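Local coordinates for uncharacterized SRPBCC domain-containing protein (Micromonospora chersina, PDB 6V04) that is of unknown function but, as a START/Bet v1-like protein that binds magnesium, probably takes part in dynemicin biosynthesis, at residues 148-153 / 241-246; 154-159 / 232-237; 221-226 / 246-251. One frame throughout, in Å; residues are numbered along the deposited sequence. Where two conformers were deposited one is given.

Interaction 1 of 3, residues 148-153 / 241-246; sequences RQEIDG and SHQGWH. With MG (magnesium ion), chain C.
The side-chain amide of Gln149 lies over one face of the His246 ring, planes 22° apart, with Gln149 NE2 offset toward the rim at 3.6 Å from His246 NE2. Here the first and last strands of a START/Bet v1-like sheet pair antiparallel, Ile151 and His242 forming a hydrogen-bonded pair, and Phe262 of helix 252-277 meets both Trp245 and His242. The Trp245 indole is met at its edge and in plane by Gln149 O, 3.3 Å from Trp245 CD1, while Ile151 CD1 packs obliquely near the indole nitrogen. Trp245 CZ2 lies over the centre of one face of the His242 ring. Within 148-153, the Arg148 guanidinium carries Glu150 O over one face and grips the Asp152 carboxylate end-on at its edge, NH1 to OD1 and NH2 to OD2. With CG between backbone N and carbonyl carbon (chi1 66°), the extended Gln149 chain lays its amide over the histidine and brings OE1 to the magnesium ion at 2.0 Å. A serine in place of Trp245 would probably leave a gap beside Ile151 CD1 and over the His242 ring, and His242 O without its second donor. A water joins Gln149 O to Gly244 N. His242 O takes two donors from opposite faces of its plane: Ile151 N at 3.0 Å and, well above that plane, Trp245 NE1 at 3.0 Å.

Interaction 2 of 3, residues 154-159 / 232-237; sequences SVVLPN and GERGRT
Val156 and Arg234 cross at about a right angle, and their rotamers explain the fit. With chi1 at 176°, Val156 turns CG1 anti to its backbone N and against Arg234 O, leaving CG2 for the guanidinium, above which it sits toward the rim, 3.7 Å from Arg234 NE. The arginine chain runs straight from CG to NE, carrying the flat group past the valine to Thr237, whose OG1 accepts from Arg234 NH2 at 2.8 Å, almost in the guanidinium plane. Arg234 NH1 donates to Pro112 O, so this group is fixed from two directions as well as covered on one face. Arg236 behaves differently: its chain bends at chi3 (-89°), which turns the guanidinium across Asn159 so that Asn159 CA lies over one face, while Asn159 OD1 lies 3.4 Å from Arg236 CG. The amide of Asn159 is held by its other end, since ND2 points nearly straight down the carbonyl of Gly232 at 3.0 Å. Gly232 O also receives Gly235 N, closing a type I turn, so one oxygen serves both the turn and the asparagine. Gly235 CA lies 3.1 Å from Leu157 O, where a beta carbon would clash. Beyond it Leu157 and Arg236 form a hydrogen-bonded antiparallel pair, Leu157 N to Arg236 O measuring 2.7 Å. Taken together, this is the far end of the pairing between first and last strands of a START/Bet v1-like sheet, where the last strand enters from a beta hairpin turn.

Interaction 3 of 3, residues 221-226 / 246-251; sequences TVTACQ and HRLGLS
Arg247 reaches Thr221 and Val222 through a first torsion of 50°, which sets CG between its backbone N and carbonyl carbon, and through a chain that then stays extended from CG to NE. Thr221 answers with OG1 opposite its own N (chi1 -174°); this turns CG2 toward the arginine, whose CG lies 3.8 Å from Thr221 CG2. The two side chains cross at about a right angle. At the far end Arg247 NH2 donates to Val222 O at 2.8 Å, nearly in line with the carbonyl but tilted somewhat from the guanidinium plane. Since Arg247 is modelled in two conformers, these side-chain details remain provisional. Leu248 builds the apolar half of the contact: its CD2 packs 3.6 Å from Thr221 O and 3.9 Å from Thr223 CG2. The hydroxyl of Thr223 is turned to Val214 O and His242 NE2, which leaves its methyl for the leucine. Leu248 also touches Leu258 and Glu255 of helix 252-277. In this START/Bet v1-like fold, the loop leading from the last strand of the sheet into the long C-terminal helix thus rests against 221-223. The chemistry implies two unlike parts: a buried leucine that packs without directional demands and, beside it, a cationic group whose hydrogen bond holds the carbonyl of Val222, at least in that conformer.

In the fold
Followed from the N terminus, the chain first passes through an N-terminal seven-stranded antiparallel sheet and its helix 116-139, then enters a second sheet of the same strand order at 151-157. Interaction 1 closes a long loop from 148-153 to 241-246, and interaction 2, between 154-159 and 232-237, closes a shorter one lying wholly within it; both run along the same strand pair, their centres about 22 Å apart. Interaction 3 starts at 221-226, inside both loops, and ends at 246-251, past 232-237 and at the end of 241-246, so it crosses both. It shares His246 with interaction 1, and together they tie strands 151-157, 236-243 and 223-230 to the approach of helix 252-277.

Interaction 1 of 3, residues 148-153 / 241-246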
loop_
_atom_site.group_PDB
_atom_site.type_symbol
_atom_site.label_atom_id
_atom_site.label_comp_id
_atom_site.label_asym_id
_atom_site.label_seq_id
_atom_site.Cartn_x
_atom_site.Cartn_y
_atom_site.Cartn_z
ATOM N N ARG A 148 -9.117 0.358 3.297
ATOM C CA ARG A 148 -8.197 -0.138 4.311
ATOM C C ARG A 148 -8.031 0.876 5.439
ATOM O O ARG A 148 -7.803 2.069 5.197
ATOM C CB ARG A 148 -6.862 -0.454 3.650
ATOM C CG ARG A 148 -5.883 -1.188 4.539
ATOM C CD ARG A 148 -4.813 -1.890 3.740
ATOM N NE ARG A 148 -3.935 -0.955 3.064
ATOM C CZ ARG A 148 -2.769 -0.530 3.545
ATOM N NH1 ARG A 148 -2.046 0.320 2.841
ATOM N NH2 ARG A 148 -2.319 -0.944 4.728
ATOM N N GLN A 149 -8.090 0.389 6.682
ATOM C CA GLN A 149 -8.176 1.299 7.817
ATOM C C GLN A 149 -6.914 2.112 8.055
ATOM O O GLN A 149 -6.995 3.150 8.721
ATOM C CB GLN A 149 -8.526 0.539 9.090
ATOM C CG GLN A 149 -7.467 -0.429 9.581
ATOM C CD GLN A 149 -8.000 -1.343 10.671
ATOM O OE1 GLN A 149 -8.990 -2.058 10.480
ATOM N NE2 GLN A 149 -7.349 -1.322 11.825
ATOM N N GLU A 150 -5.753 1.671 7.578
ATOM C CA GLU A 150 -4.507 2.405 7.767
ATOM C C GLU A 150 -3.889 2.713 6.413
ATOM O O GLU A 150 -4.154 2.016 5.424
ATOM C CB GLU A 150 -3.507 1.632 8.641
ATOM C CG GLU A 150 -3.386 0.163 8.337
ATOM C CD GLU A 150 -2.634 -0.563 9.434
ATOM O OE1 GLU A 150 -1.424 -0.305 9.590
ATOM O OE2 GLU A 150 -3.262 -1.364 10.159
ATOM N N ILE A 151 -3.142 3.828 6.366
ATOM C CA ILE A 151 -2.359 4.251 5.209
ATOM C C ILE A 151 -0.912 3.884 5.469
ATOM O O ILE A 151 -0.396 4.124 6.568
ATOM C CB ILE A 151 -2.467 5.766 4.969
ATOM C CG1 ILE A 151 -3.911 6.161 4.679
ATOM C CG2 ILE A 151 -1.561 6.204 3.838
ATOM C CD1 ILE A 151 -4.124 7.662 4.687
ATOM N N ASP A 152 -0.235 3.334 4.460
ATOM C CA ASP A 152 1.211 3.185 4.560
ATOM C C ASP A 152 1.802 3.270 3.163
ATOM O O ASP A 152 1.098 3.236 2.153
ATOM C CB ASP A 152 1.602 1.900 5.280
ATOM C CG ASP A 152 0.802 0.725 4.850
ATOM O OD1 ASP A 152 0.723 0.499 3.630
ATOM O OD2 ASP A 152 0.257 0.028 5.737
ATOM N N GLY A 153 3.107 3.437 3.115
ATOM C CA GLY A 153 3.793 3.493 1.847
ATOM C C GLY A 153 5.270 3.616 2.123
ATOM O O GLY A 153 5.690 3.918 3.247
ATOM N N SER A 241 3.448 5.657 7.981
ATOM C CA SER A 241 2.233 5.012 8.460
ATOM C C SER A 241 1.330 6.102 9.009
ATOM O O SER A 241 1.779 6.920 9.819
ATOM C CB SER A 241 2.543 3.996 9.553
ATOM O OG SER A 241 1.357 3.447 10.107
ATOM N N HIS A 242 0.065 6.116 8.596
ATOM C CA HIS A 242 -0.885 7.106 9.085
ATOM C C HIS A 242 -2.159 6.366 9.470
ATOM O O HIS A 242 -2.852 5.825 8.601
ATOM C CB HIS A 242 -1.121 8.172 8.028
ATOM C CG HIS A 242 -1.756 9.413 8.556
ATOM N ND1 HIS A 242 -1.811 10.583 7.831
ATOM C CD2 HIS A 242 -2.364 9.667 9.738
ATOM C CE1 HIS A 242 -2.441 11.501 8.539
ATOM N NE2 HIS A 242 -2.784 10.976 9.703
ATOM N N GLN A 243 -2.445 6.325 10.767
ATOM C CA GLN A 243 -3.481 5.474 11.338
ATOM C C GLN A 243 -4.573 6.300 12.008
ATOM O O GLN A 243 -4.372 7.465 12.364
ATOM C CB GLN A 243 -2.895 4.512 12.373
ATOM C CG GLN A 243 -1.907 3.510 11.789
ATOM C CD GLN A 243 -1.319 2.587 12.837
ATOM O OE1 GLN A 243 -1.198 2.950 14.001
ATOM N NE2 GLN A 243 -0.945 1.385 12.421
ATOM N N GLY A 244 -5.712 5.653 12.239
ATOM C CA GLY A 244 -6.791 6.229 13.032
ATOM C C GLY A 244 -8.093 6.448 12.294
ATOM O O GLY A 244 -9.106 6.757 12.947
ATOM N N TRP A 245 -8.113 6.259 10.973
ATOM C CA TRP A 245 -9.253 6.645 10.140
ATOM C C TRP A 245 -10.524 5.921 10.550
ATOM O O TRP A 245 -11.627 6.493 10.484
ATOM C CB TRP A 245 -8.929 6.352 8.670
ATOM C CG TRP A 245 -7.629 6.973 8.322
ATOM C CD1 TRP A 245 -6.427 6.336 8.177
ATOM C CD2 TRP A 245 -7.372 8.362 8.170
ATOM N NE1 TRP A 245 -5.438 7.262 7.928
ATOM C CE2 TRP A 245 -6.000 8.513 7.909
ATOM C CE3 TRP A 245 -8.183 9.510 8.211
ATOM C CZ2 TRP A 245 -5.410 9.761 7.715
ATOM C CZ3 TRP A 245 -7.596 10.740 8.010
ATOM C CH2 TRP A 245 -6.237 10.864 7.751
ATOM N N HIS A 246 -10.396 4.675 10.966
ATOM C CA HIS A 246 -11.543 3.858 11.352
ATOM C C HIS A 246 -12.072 4.157 12.753
ATOM O O HIS A 246 -13.101 3.589 13.137
ATOM C CB HIS A 246 -11.152 2.383 11.278
ATOM C CG HIS A 246 -10.091 2.002 12.260
ATOM N ND1 HIS A 246 -8.848 2.599 12.280
ATOM C CD2 HIS A 246 -10.097 1.109 13.273
ATOM C CE1 HIS A 246 -8.135 2.083 13.264
ATOM N NE2 HIS A 246 -8.869 1.177 13.881
HETATM MG MG MG C . -10.166 -3.472 11.381
HETATM O O HOH W 1 -5.718 3.104 11.201
#

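Interaction 2 of 3, residues 154-159 / 232-237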
loop_
_atom_site.group_PDB
_atom_site.type_symbol
_atom_site.label_atom_id
_atom_site.label_comp_id
_atom_site.label_asym_id
_atom_site.label_seq_id
_atom_site.Cartn_x
_atom_site.Cartn_y
_atom_site.Cartn_z
ATOM N N SER A 154 6.060 3.395 1.076
ATOM C CA SER A 154 7.496 3.558 1.196
ATOM C C SER A 154 8.102 3.919 -0.149
ATOM O O SER A 154 7.517 3.682 -1.212
ATOM C CB SER A 154 8.176 2.294 1.731
ATOM O OG SER A 154 8.297 1.318 0.711
ATOM N N VAL A 155 9.307 4.476 -0.085
ATOM C CA VAL A 155 10.103 4.754 -1.271
ATOM C C VAL A 155 11.566 4.595 -0.888
ATOM O O VAL A 155 11.970 4.957 0.217
ATOM C CB VAL A 155 9.782 6.160 -1.825
ATOM C CG1 VAL A 155 10.148 7.245 -0.811
ATOM C CG2 VAL A 155 10.484 6.387 -3.145
ATOM N N VAL A 156 12.353 4.022 -1.782
ATOM C CA VAL A 156 13.779 3.861 -1.537
ATOM C C VAL A 156 14.500 5.068 -2.097
ATOM O O VAL A 156 14.365 5.396 -3.283
ATOM C CB VAL A 156 14.313 2.562 -2.154
ATOM C CG1 VAL A 156 15.831 2.481 -1.965
ATOM C CG2 VAL A 156 13.631 1.377 -1.502
ATOM N N LEU A 157 15.273 5.717 -1.248
ATOM C CA LEU A 157 16.022 6.895 -1.597
ATOM C C LEU A 157 17.497 6.548 -1.728
ATOM O O LEU A 157 17.981 5.615 -1.079
ATOM C CB LEU A 157 15.864 7.992 -0.534
ATOM C CG LEU A 157 14.432 8.423 -0.201
ATOM C CD1 LEU A 157 14.441 9.430 0.936
ATOM C CD2 LEU A 157 13.721 8.987 -1.410
ATOM N N PRO A 158 18.246 7.284 -2.547
ATOM C CA PRO A 158 19.698 7.103 -2.567
ATOM C C PRO A 158 20.316 7.436 -1.218
ATOM O O PRO A 158 19.752 8.175 -0.404
ATOM C CB PRO A 158 20.171 8.079 -3.654
ATOM C CG PRO A 158 19.068 9.074 -3.793
ATOM C CD PRO A 158 17.793 8.336 -3.474
ATOM N N ASN A 159 21.489 6.848 -0.986
ATOM C CA ASN A 159 22.304 7.116 0.200
ATOM C C ASN A 159 23.146 8.381 -0.001
ATOM O O ASN A 159 24.372 8.369 0.083
ATOM C CB ASN A 159 23.201 5.919 0.496
ATOM C CG ASN A 159 22.435 4.719 1.026
ATOM O OD1 ASN A 159 21.468 4.862 1.768
ATOM N ND2 ASN A 159 22.876 3.525 0.649
ATOM N N GLY A 232 20.109 1.068 4.146
ATOM C CA GLY A 232 20.398 -0.189 3.485
ATOM C C GLY A 232 21.379 -0.001 2.351
ATOM O O GLY A 232 21.578 1.111 1.855
ATOM N N GLU A 233 22.019 -1.108 1.958
ATOM C CA GLU A 233 22.883 -1.080 0.781
ATOM C C GLU A 233 22.124 -0.606 -0.448
ATOM O O GLU A 233 22.694 0.076 -1.307
ATOM C CB GLU A 233 23.480 -2.468 0.510
ATOM C CG GLU A 233 24.475 -2.954 1.545
ATOM C CD GLU A 233 25.045 -4.319 1.198
ATOM O OE1 GLU A 233 24.915 -4.738 0.027
ATOM O OE2 GLU A 233 25.624 -4.970 2.095
ATOM N N ARG A 234 20.839 -0.944 -0.541
ATOM C CA ARG A 234 20.031 -0.574 -1.695
ATOM C C ARG A 234 19.663 0.902 -1.708
ATOM O O ARG A 234 19.147 1.378 -2.727
ATOM C CB ARG A 234 18.746 -1.398 -1.723
ATOM C CG ARG A 234 17.690 -0.957 -0.683
ATOM C CD ARG A 234 16.482 -1.872 -0.709
ATOM N NE ARG A 234 15.395 -1.372 0.134
ATOM C CZ ARG A 234 14.175 -1.891 0.168
ATOM N NH1 ARG A 234 13.858 -2.932 -0.594
ATOM N NH2 ARG A 234 13.240 -1.349 0.954
ATOM N N GLY A 235 19.888 1.611 -0.608
ATOM C CA GLY A 235 19.363 2.945 -0.384
ATOM C C GLY A 235 18.651 3.032 0.948
ATOM O O GLY A 235 18.523 2.053 1.681
ATOM N N ARG A 236 18.177 4.244 1.261
ATOM C CA ARG A 236 17.455 4.502 2.500
ATOM C C ARG A 236 15.971 4.352 2.222
ATOM O O ARG A 236 15.444 5.000 1.315
ATOM C CB ARG A 236 17.726 5.908 3.042
ATOM C CG ARG A 236 19.027 6.029 3.810
ATOM C CD ARG A 236 19.100 7.350 4.555
ATOM N NE ARG A 236 19.678 8.408 3.735
ATOM C CZ ARG A 236 20.984 8.580 3.558
ATOM N NH1 ARG A 236 21.852 7.757 4.132
ATOM N NH2 ARG A 236 21.422 9.572 2.797
ATOM N N THR A 237 15.296 3.507 2.991
ATOM C CA THR A 237 13.862 3.332 2.801
ATOM C C THR A 237 13.129 4.334 3.675
ATOM O O THR A 237 13.231 4.294 4.905
ATOM C CB THR A 237 13.415 1.910 3.126
ATOM O OG1 THR A 237 14.082 0.993 2.258
ATOM C CG2 THR A 237 11.911 1.771 2.939
#

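Interaction 3 of 3, residues 221-226 / 246-251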
loop_
_atom_site.group_PDB
_atom_site.type_symbol
_atom_site.label_atom_id
_atom_site.label_comp_id
_atom_site.label_asym_id
_atom_site.label_seq_id
_atom_site.Cartn_x
_atom_site.Cartn_y
_atom_site.Cartn_z
ATOM N N THR A 221 -11.304 11.245 17.890
ATOM C CA THR A 221 -9.905 11.022 18.222
ATOM C C THR A 221 -9.061 11.638 17.117
ATOM O O THR A 221 -9.582 12.072 16.089
ATOM C CB THR A 221 -9.587 9.535 18.374
ATOM O OG1 THR A 221 -8.237 9.378 18.828
ATOM C CG2 THR A 221 -9.749 8.819 17.046
ATOM N N VAL A 222 -7.754 11.684 17.343
ATOM C CA VAL A 222 -6.818 12.238 16.381
ATOM C C VAL A 222 -6.209 11.093 15.587
ATOM O O VAL A 222 -6.183 9.941 16.028
ATOM C CB VAL A 222 -5.710 13.090 17.052
ATOM C CG1 VAL A 222 -6.320 14.170 17.920
ATOM C CG2 VAL A 222 -4.769 12.203 17.856
ATOM N N THR A 223 -5.737 11.405 14.386
ATOM C CA THR A 223 -4.971 10.429 13.625
ATOM C C THR A 223 -3.492 10.544 13.989
ATOM O O THR A 223 -3.037 11.574 14.488
ATOM C CB THR A 223 -5.170 10.614 12.121
ATOM O OG1 THR A 223 -4.648 11.869 11.689
ATOM C CG2 THR A 223 -6.630 10.512 11.748
ATOM N N ALA A 224 -2.749 9.452 13.781
ATOM C CA ALA A 224 -1.367 9.341 14.237
ATOM C C ALA A 224 -0.477 8.985 13.062
ATOM O O ALA A 224 -0.758 8.026 12.334
ATOM C CB ALA A 224 -1.235 8.286 15.334
ATOM N N CYS A 225 0.607 9.732 12.898
ATOM C CA CYS A 225 1.504 9.553 11.768
ATOM C C CYS A 225 2.902 9.241 12.264
ATOM O O CYS A 225 3.419 9.917 13.161
ATOM C CB CYS A 225 1.530 10.797 10.895
ATOM S SG CYS A 225 2.606 10.593 9.496
ATOM N N GLN A 226 3.512 8.236 11.646
ATOM C CA GLN A 226 4.877 7.824 11.939
ATOM C C GLN A 226 5.627 7.746 10.622
ATOM O O GLN A 226 5.186 7.053 9.701
ATOM C CB GLN A 226 4.898 6.475 12.655
ATOM C CG GLN A 226 4.179 6.462 13.986
ATOM C CD GLN A 226 3.121 5.380 14.070
ATOM O OE1 GLN A 226 3.287 4.288 13.524
ATOM N NE2 GLN A 226 2.017 5.682 14.746
ATOM N N HIS A 246 -10.396 4.675 10.966
ATOM C CA HIS A 246 -11.543 3.858 11.352
ATOM C C HIS A 246 -12.072 4.157 12.753
ATOM O O HIS A 246 -13.101 3.589 13.137
ATOM C CB HIS A 246 -11.152 2.383 11.278
ATOM C CG HIS A 246 -10.091 2.002 12.260
ATOM N ND1 HIS A 246 -8.848 2.599 12.280
ATOM C CD2 HIS A 246 -10.097 1.109 13.273
ATOM C CE1 HIS A 246 -8.135 2.083 13.264
ATOM N NE2 HIS A 246 -8.869 1.177 13.881
ATOM N N ARG A 247 -11.394 4.987 13.543
ATOM C CA ARG A 247 -11.841 5.285 14.900
ATOM C C ARG A 247 -12.185 6.760 15.074
ATOM O O ARG A 247 -12.135 7.278 16.190
ATOM C CB ARG A 247 -10.790 4.854 15.927
ATOM C CG ARG A 247 -9.379 5.328 15.646
ATOM C CD ARG A 247 -8.470 4.996 16.824
ATOM N NE ARG A 247 -7.056 5.094 16.485
ATOM C CZ ARG A 247 -6.354 6.224 16.459
ATOM N NH1 ARG A 247 -5.067 6.193 16.136
ATOM N NH2 ARG A 247 -6.933 7.380 16.743
ATOM N N LEU A 248 -12.527 7.443 13.985
ATOM C CA LEU A 248 -12.863 8.859 14.035
ATOM C C LEU A 248 -14.279 9.138 14.505
ATOM O O LEU A 248 -14.572 10.287 14.829
ATOM C CB LEU A 248 -12.658 9.477 12.651
ATOM C CG LEU A 248 -11.214 9.489 12.134
ATOM C CD1 LEU A 248 -11.178 10.064 10.733
ATOM C CD2 LEU A 248 -10.311 10.272 13.054
ATOM N N GLY A 249 -15.156 8.137 14.561
ATOM C CA GLY A 249 -16.520 8.401 14.980
ATOM C C GLY A 249 -17.301 9.235 13.997
ATOM O O GLY A 249 -18.236 9.947 14.396
ATOM N N LEU A 250 -16.948 9.170 12.722
ATOM C CA LEU A 250 -17.637 9.867 11.650
ATOM C C LEU A 250 -18.394 8.845 10.804
ATOM O O LEU A 250 -18.308 7.624 11.020
ATOM C CB LEU A 250 -16.641 10.681 10.815
ATOM C CG LEU A 250 -15.922 11.814 11.548
ATOM C CD1 LEU A 250 -14.853 12.405 10.672
ATOM C CD2 LEU A 250 -16.913 12.884 11.961
ATOM N N SER A 251 -19.147 9.335 9.824
ATOM C CA SER A 251 -19.833 8.407 8.941
ATOM C C SER A 251 -18.801 7.618 8.143
ATOM O O SER A 251 -17.675 8.067 7.921
ATOM C CB SER A 251 -20.782 9.138 7.989
ATOM O OG SER A 251 -20.061 9.794 6.960
#